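Local coordinates for putative cytoplasmic protein (Salmonella enterica subsp. enterica serovar Typhimurium, PDB 4IQN) that is of unknown function but belongs to the DUF5066 family, at residues 164-167 / 168-171; 187-190 / 191-194. One frame throughout, in Å; residues are numbered along the deposited sequence.

Contact 1 (164-167 / 168-171); sequences SSLV and EYLY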
ATOM      1  N   SER A 164      -8.324  -7.295  -0.980  1.00 17.76           N
ATOM      2  CA  SER A 164      -9.053  -6.756  -2.114  1.00 15.43           C
ATOM      3  C   SER A 164      -8.787  -5.241  -2.215  1.00 16.91           C
ATOM      4  O   SER A 164      -8.732  -4.725  -3.325  1.00 18.44           O
ATOM      5  CB  SER A 164     -10.548  -6.989  -2.019  1.00 17.68           C
ATOM      6  OG  SER A 164     -11.132  -6.417  -0.852  1.00 19.02           O
ATOM      7  N   SER A 165      -8.605  -4.583  -1.069  1.00 15.40           N
ATOM      8  CA  SER A 165      -8.379  -3.153  -0.978  1.00 16.62           C
ATOM      9  C   SER A 165      -7.925  -2.744   0.392  1.00 16.76           C
ATOM     10  O   SER A 165      -7.960  -3.548   1.344  1.00 15.70           O
ATOM     11  CB  SER A 165      -9.685  -2.428  -1.250  1.00 19.59           C
ATOM     12  OG  SER A 165     -10.630  -2.574  -0.201  1.00 21.36           O
ATOM     13  N   LEU A 166      -7.553  -1.461   0.523  1.00 15.66           N
ATOM     14  CA  LEU A 166      -7.269  -0.848   1.798  1.00 16.84           C
ATOM     15  C   LEU A 166      -8.470  -0.946   2.787  1.00 15.78           C
ATOM     16  O   LEU A 166      -8.268  -1.022   4.003  1.00 18.48           O
ATOM     17  CB  LEU A 166      -6.855   0.629   1.599  1.00 18.25           C
ATOM     18  CG  LEU A 166      -6.312   1.350   2.841  1.00 18.73           C
ATOM     19  CD1 LEU A 166      -5.103   0.635   3.412  1.00 20.76           C
ATOM     20  CD2 LEU A 166      -5.987   2.799   2.493  1.00 20.51           C
ATOM     21  N   VAL A 167      -9.688  -0.948   2.259  1.00 17.67           N
ATOM     22  CA  VAL A 167     -10.882  -1.117   3.074  1.00 18.27           C
ATOM     23  C   VAL A 167     -10.855  -2.478   3.787  1.00 17.43           C
ATOM     24  O   VAL A 167     -10.996  -2.534   5.004  1.00 16.80           O
ATOM     25  CB  VAL A 167     -12.174  -0.953   2.261  1.00 19.43           C
ATOM     26  CG1 VAL A 167     -13.427  -1.195   3.094  1.00 19.47           C
ATOM     27  CG2 VAL A 167     -12.249   0.465   1.652  1.00 21.00           C
ATOM     28  N   GLU A 168     -10.641  -3.541   3.049  1.00 17.02           N
ATOM     29  CA  GLU A 168     -10.538  -4.870   3.653  1.00 17.25           C
ATOM     30  C   GLU A 168      -9.368  -4.934   4.648  1.00 15.93           C
ATOM     31  O   GLU A 168      -9.512  -5.464   5.753  1.00 17.31           O
ATOM     32  CB  GLU A 168     -10.386  -5.941   2.579  1.00 16.54           C
ATOM     33  CG  GLU A 168     -10.217  -7.347   3.157  1.00 16.74           C
ATOM     34  CD  GLU A 168     -10.257  -8.473   2.158  1.00 19.07           C
ATOM     35  OE1 GLU A 168     -10.204  -8.239   0.926  1.00 15.24           O
ATOM     36  OE2 GLU A 168     -10.334  -9.648   2.615  1.00 21.25           O
ATOM     37  N   TYR A 169      -8.220  -4.384   4.261  1.00 16.56           N
ATOM     38  CA  TYR A 169      -7.061  -4.362   5.127  1.00 16.04           C
ATOM     39  C   TYR A 169      -7.404  -3.705   6.467  1.00 17.25           C
ATOM     40  O   TYR A 169      -7.126  -4.258   7.545  1.00 18.56           O
ATOM     41  CB  TYR A 169      -5.866  -3.664   4.431  1.00 16.52           C
ATOM     42  CG  TYR A 169      -4.712  -3.377   5.346  1.00 16.45           C
ATOM     43  CD1 TYR A 169      -3.772  -4.360   5.658  1.00 19.91           C
ATOM     44  CD2 TYR A 169      -4.562  -2.127   5.949  1.00 17.92           C
ATOM     45  CE1 TYR A 169      -2.731  -4.116   6.519  1.00 19.88           C
ATOM     46  CE2 TYR A 169      -3.512  -1.849   6.794  1.00 16.83           C
ATOM     47  CZ  TYR A 169      -2.584  -2.840   7.095  1.00 19.82           C
ATOM     48  OH  TYR A 169      -1.541  -2.590   7.970  1.00 20.17           O
ATOM     49  N   LEU A 170      -8.026  -2.524   6.425  1.00 17.12           N
ATOM     50  CA  LEU A 170      -8.309  -1.808   7.651  1.00 18.33           C
ATOM     51  C   LEU A 170      -9.380  -2.474   8.526  1.00 20.46           C
ATOM     52  O   LEU A 170      -9.260  -2.455   9.765  1.00 20.77           O
ATOM     53  CB  LEU A 170      -8.679  -0.348   7.360  1.00 21.86           C
ATOM     54  CG  LEU A 170      -7.482   0.482   6.937  1.00 23.56           C
ATOM     55  CD1 LEU A 170      -7.994   1.884   6.602  1.00 27.52           C
ATOM     56  CD2 LEU A 170      -6.398   0.572   8.005  1.00 28.16           C
ATOM     57  N   TYR A 171     -10.418  -3.042   7.918  1.00 17.12           N
ATOM     58  CA  TYR A 171     -11.421  -3.765   8.707  1.00 17.73           C
ATOM     59  C   TYR A 171     -10.735  -4.863   9.509  1.00 20.27           C
ATOM     60  O   TYR A 171     -11.078  -5.113  10.688  1.00 20.69           O
ATOM     61  CB  TYR A 171     -12.523  -4.357   7.821  1.00 17.45           C
ATOM     62  CG  TYR A 171     -13.727  -3.456   7.637  1.00 18.82           C
ATOM     63  CD1 TYR A 171     -14.701  -3.331   8.634  1.00 22.35           C
ATOM     64  CD2 TYR A 171     -13.887  -2.714   6.493  1.00 19.48           C
ATOM     65  CE1 TYR A 171     -15.789  -2.502   8.474  1.00 25.91           C
ATOM     66  CE2 TYR A 171     -15.000  -1.888   6.321  1.00 20.89           C
ATOM     67  CZ  TYR A 171     -15.945  -1.772   7.311  1.00 25.55           C
ATOM     68  OH  TYR A 171     -17.056  -0.937   7.150  1.00 24.41           O
TER
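S164, just before the helix, meets E168 of its first turn through the carboxylate oxygen OE1. S164 OG donates to E168 OE1 over 2.7 Å, on its anti side and somewhat out of the carboxylate plane. S164 N donates to E168 OE1 over 2.8 Å in a nearly straight bond, with an angle of 165° at the hydrogen. The two donors come from opposite faces of the carboxylate, so this one oxygen is gripped from both. E168 reaches back because CG is anti to the backbone N (chi1 178°) and the chain stays extended beyond it. The paired donors, together with the nearby N-terminal end of the helix, would be expected to favour the charged carboxylate.

S165 is the N-cap. With chi1 at 71°, its OG is turned back over the first turn. There it accepts weak bonds from V167 N and from E168 N, the latter at 3.4 Å. Ordinary helical bonds run on from here, Y169 N to S165 O, L170 N to L166 O and Y171 N to V167 O.

The apolar side chains meet three or four residues apart, and L166 touches both Y169 and L170. L166 CD1 approaches Y169 CD2 obliquely at 3.8 Å. V167 and Y171 lie side by side and point the same way, with V167 CG1 in the ring plane at the edge, 3.7 Å from Y171 CE2. L166 CG is 4.2 Å from L170 CD1, the longest of these approaches.

Y169 OH is hydrogen-bonded to H130 ND1, and Y171 OH to S7 O. The whole turn is buried at the start of helix 166-174. Helix 8-18 packs on V167 and Y171, strand 124-128 on L166 and Y169, and helix 190-207 on S164 and E168.

Contact 2 (187-190 / 191-194); sequences LHLP and QWKA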
ATOM      1  N   LEU A 187     -15.143 -11.524   8.783  1.00 18.45           N
ATOM      2  CA  LEU A 187     -14.563 -10.808   7.615  1.00 20.18           C
ATOM      3  C   LEU A 187     -14.254 -11.689   6.411  1.00 17.77           C
ATOM      4  O   LEU A 187     -13.533 -11.288   5.513  1.00 19.03           O
ATOM      5  CB  LEU A 187     -13.346 -10.014   8.056  1.00 17.10           C
ATOM      6  CG  LEU A 187     -13.602  -8.996   9.184  1.00 21.08           C
ATOM      7  CD1 LEU A 187     -12.317  -8.292   9.590  1.00 20.99           C
ATOM      8  CD2 LEU A 187     -14.658  -8.005   8.765  1.00 22.62           C
ATOM      9  N   HIS A 188     -14.811 -12.886   6.370  1.00 18.66           N
ATOM     10  CA  HIS A 188     -14.677 -13.751   5.192  1.00 18.15           C
ATOM     11  C   HIS A 188     -15.840 -13.472   4.244  1.00 19.26           C
ATOM     12  O   HIS A 188     -16.765 -14.250   4.113  1.00 21.65           O
ATOM     13  CB  HIS A 188     -14.615 -15.232   5.580  1.00 18.57           C
ATOM     14  CG  HIS A 188     -13.372 -15.613   6.294  1.00 22.81           C
ATOM     15  ND1 HIS A 188     -13.215 -15.456   7.655  1.00 27.63           N
ATOM     16  CD2 HIS A 188     -12.212 -16.149   5.837  1.00 23.43           C
ATOM     17  CE1 HIS A 188     -12.010 -15.875   8.006  1.00 23.95           C
ATOM     18  NE2 HIS A 188     -11.386 -16.300   6.923  1.00 32.82           N
ATOM     19  N   LEU A 189     -15.816 -12.299   3.601  1.00 21.12           N
ATOM     20  CA  LEU A 189     -16.940 -11.858   2.819  1.00 20.93           C
ATOM     21  C   LEU A 189     -16.761 -12.271   1.351  1.00 17.36           C
ATOM     22  O   LEU A 189     -15.678 -12.069   0.779  1.00 18.07           O
ATOM     23  CB  LEU A 189     -17.082 -10.339   2.931  1.00 20.68           C
ATOM     24  CG  LEU A 189     -17.136  -9.751   4.343  1.00 21.91           C
ATOM     25  CD1 LEU A 189     -17.356  -8.269   4.252  1.00 23.45           C
ATOM     26  CD2 LEU A 189     -18.253 -10.402   5.080  1.00 27.71           C
ATOM     27  N   PRO A 190     -17.818 -12.839   0.732  1.00 18.04           N
ATOM     28  CA  PRO A 190     -17.693 -13.331  -0.647  1.00 17.56           C
ATOM     29  C   PRO A 190     -17.378 -12.219  -1.603  1.00 19.04           C
ATOM     30  O   PRO A 190     -16.685 -12.445  -2.584  1.00 19.57           O
ATOM     31  CB  PRO A 190     -19.046 -13.951  -0.949  1.00 21.52           C
ATOM     32  CG  PRO A 190     -19.930 -13.573   0.167  1.00 22.59           C
ATOM     33  CD  PRO A 190     -19.080 -13.287   1.346  1.00 19.13           C
ATOM     34  N   GLN A 191     -17.855 -11.016  -1.311  1.00 16.77           N
ATOM     35  CA  GLN A 191     -17.567  -9.922  -2.277  1.00 16.85           C
ATOM     36  C   GLN A 191     -16.105  -9.547  -2.301  1.00 17.51           C
ATOM     37  O   GLN A 191     -15.569  -9.141  -3.376  1.00 20.55           O
ATOM     38  CB  GLN A 191     -18.499  -8.708  -2.074  1.00 22.93           C
ATOM     39  CG  GLN A 191     -18.377  -8.054  -0.738  1.00 24.87           C
ATOM     40  CD  GLN A 191     -19.392  -8.571   0.305  1.00 34.38           C
ATOM     41  OE1 GLN A 191     -19.697  -9.805   0.434  1.00 25.79           O
ATOM     42  NE2 GLN A 191     -19.913  -7.614   1.083  1.00 30.81           N
ATOM     43  N   TRP A 192     -15.438  -9.644  -1.147  1.00 17.58           N
ATOM     44  CA  TRP A 192     -13.998  -9.458  -1.084  1.00 14.90           C
ATOM     45  C   TRP A 192     -13.239 -10.535  -1.814  1.00 16.63           C
ATOM     46  O   TRP A 192     -12.333 -10.231  -2.599  1.00 17.86           O
ATOM     47  CB  TRP A 192     -13.506  -9.295   0.340  1.00 14.72           C
ATOM     48  CG  TRP A 192     -13.918  -7.987   1.004  1.00 16.66           C
ATOM     49  CD1 TRP A 192     -14.343  -6.823   0.378  1.00 19.57           C
ATOM     50  CD2 TRP A 192     -13.856  -7.688   2.392  1.00 15.97           C
ATOM     51  NE1 TRP A 192     -14.551  -5.846   1.307  1.00 21.40           N
ATOM     52  CE2 TRP A 192     -14.288  -6.348   2.554  1.00 17.19           C
ATOM     53  CE3 TRP A 192     -13.557  -8.446   3.545  1.00 18.60           C
ATOM     54  CZ2 TRP A 192     -14.341  -5.723   3.799  1.00 18.77           C
ATOM     55  CZ3 TRP A 192     -13.634  -7.836   4.761  1.00 17.07           C
ATOM     56  CH2 TRP A 192     -14.056  -6.482   4.895  1.00 20.16           C
ATOM     57  N   LYS A 193     -13.586 -11.807  -1.575  1.00 16.13           N
ATOM     58  CA  LYS A 193     -12.917 -12.897  -2.298  1.00 18.20           C
ATOM     59  C   LYS A 193     -13.089 -12.743  -3.815  1.00 18.47           C
ATOM     60  O   LYS A 193     -12.136 -12.951  -4.582  1.00 19.22           O
ATOM     61  CB  LYS A 193     -13.349 -14.319  -1.792  1.00 25.53           C
ATOM     62  CG  LYS A 193     -12.192 -15.370  -1.927  1.00 37.24           C
ATOM     63  CD  LYS A 193     -11.270 -15.424  -0.669  1.00 40.93           C
ATOM     64  CE  LYS A 193      -9.753 -15.702  -0.865  1.00 41.58           C
ATOM     65  NZ  LYS A 193      -9.245 -16.927  -1.601  1.00 39.16           N
ATOM     66  N   ALA A 194     -14.281 -12.380  -4.235  1.00 19.25           N
ATOM     67  CA  ALA A 194     -14.605 -12.192  -5.657  1.00 21.57           C
ATOM     68  C   ALA A 194     -13.757 -11.070  -6.260  1.00 19.48           C
ATOM     69  O   ALA A 194     -13.284 -11.208  -7.371  1.00 19.86           O
ATOM     70  CB  ALA A 194     -16.056 -11.878  -5.843  1.00 24.03           C
TER
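L189 lays its methyl CD1 over one face of the W192 indole, a CH-pi contact. CD1 stands 3.6 Å from the centroid of the six-membered ring of W192 and only 6° off the ring normal. Both CG atoms point away from their own carbonyl carbons (chi1 -53° for L189, -70° for W192), which lets the two chains run along each other and brings the methyl above the ring.

Edge contacts to the indole come from L187. Its CB lies in the plane of the indole at the rim, 4.0 Å from W192 CZ3. The carbonyl oxygen of L187 is also at this edge, 3.5 Å from W192 CE3. The indole thus meets L189 on a face and L187 at an edge.

Q191 makes van der Waals contacts of its own. It bends at chi2 and folds back, which sets its OE1 3.7 Å from L189 CB. The same OE1 also lies beside P190 CD.

Backbone hydrogen bonds start the helix. K193 N donates to L189 O over 3.2 Å, and A194 N donates to P190 O over 2.9 Å. Before them, H188 is the centre of an inverse gamma turn, with a weak bond from L189 N to L187 O.

Further contacts tie the turn to the fold: W192 also touches E168, L187 touches N172, and L189 touches I6. The arrangement is a helix N-terminus with L189 at the N-cap and proline at the first helical position, a common place for proline, since a first-turn N-H has no helical acceptor and its absence costs no bond.

Overall arrangement
Contacts 1 and 2 are the N-terminal turns of two helices that follow each other in the chain, 166-174 and 190-207. Their centres lie about 11 Å apart, on the same side of the chain's centre. They touch directly, and W192 makes three of the close approaches. Its CD1 is 3.5 Å from S164 OG, its CB 3.5 Å from E168 OE1, and its CH2 3.9 Å from Y171 CB. L187 CD1 adds a contact at 3.6 Å to Y171 O. The centre of contact 1, which is buried, is about 10 Å from the centre of the chain. That of contact 2, which is partly exposed, is about 19 Å from it.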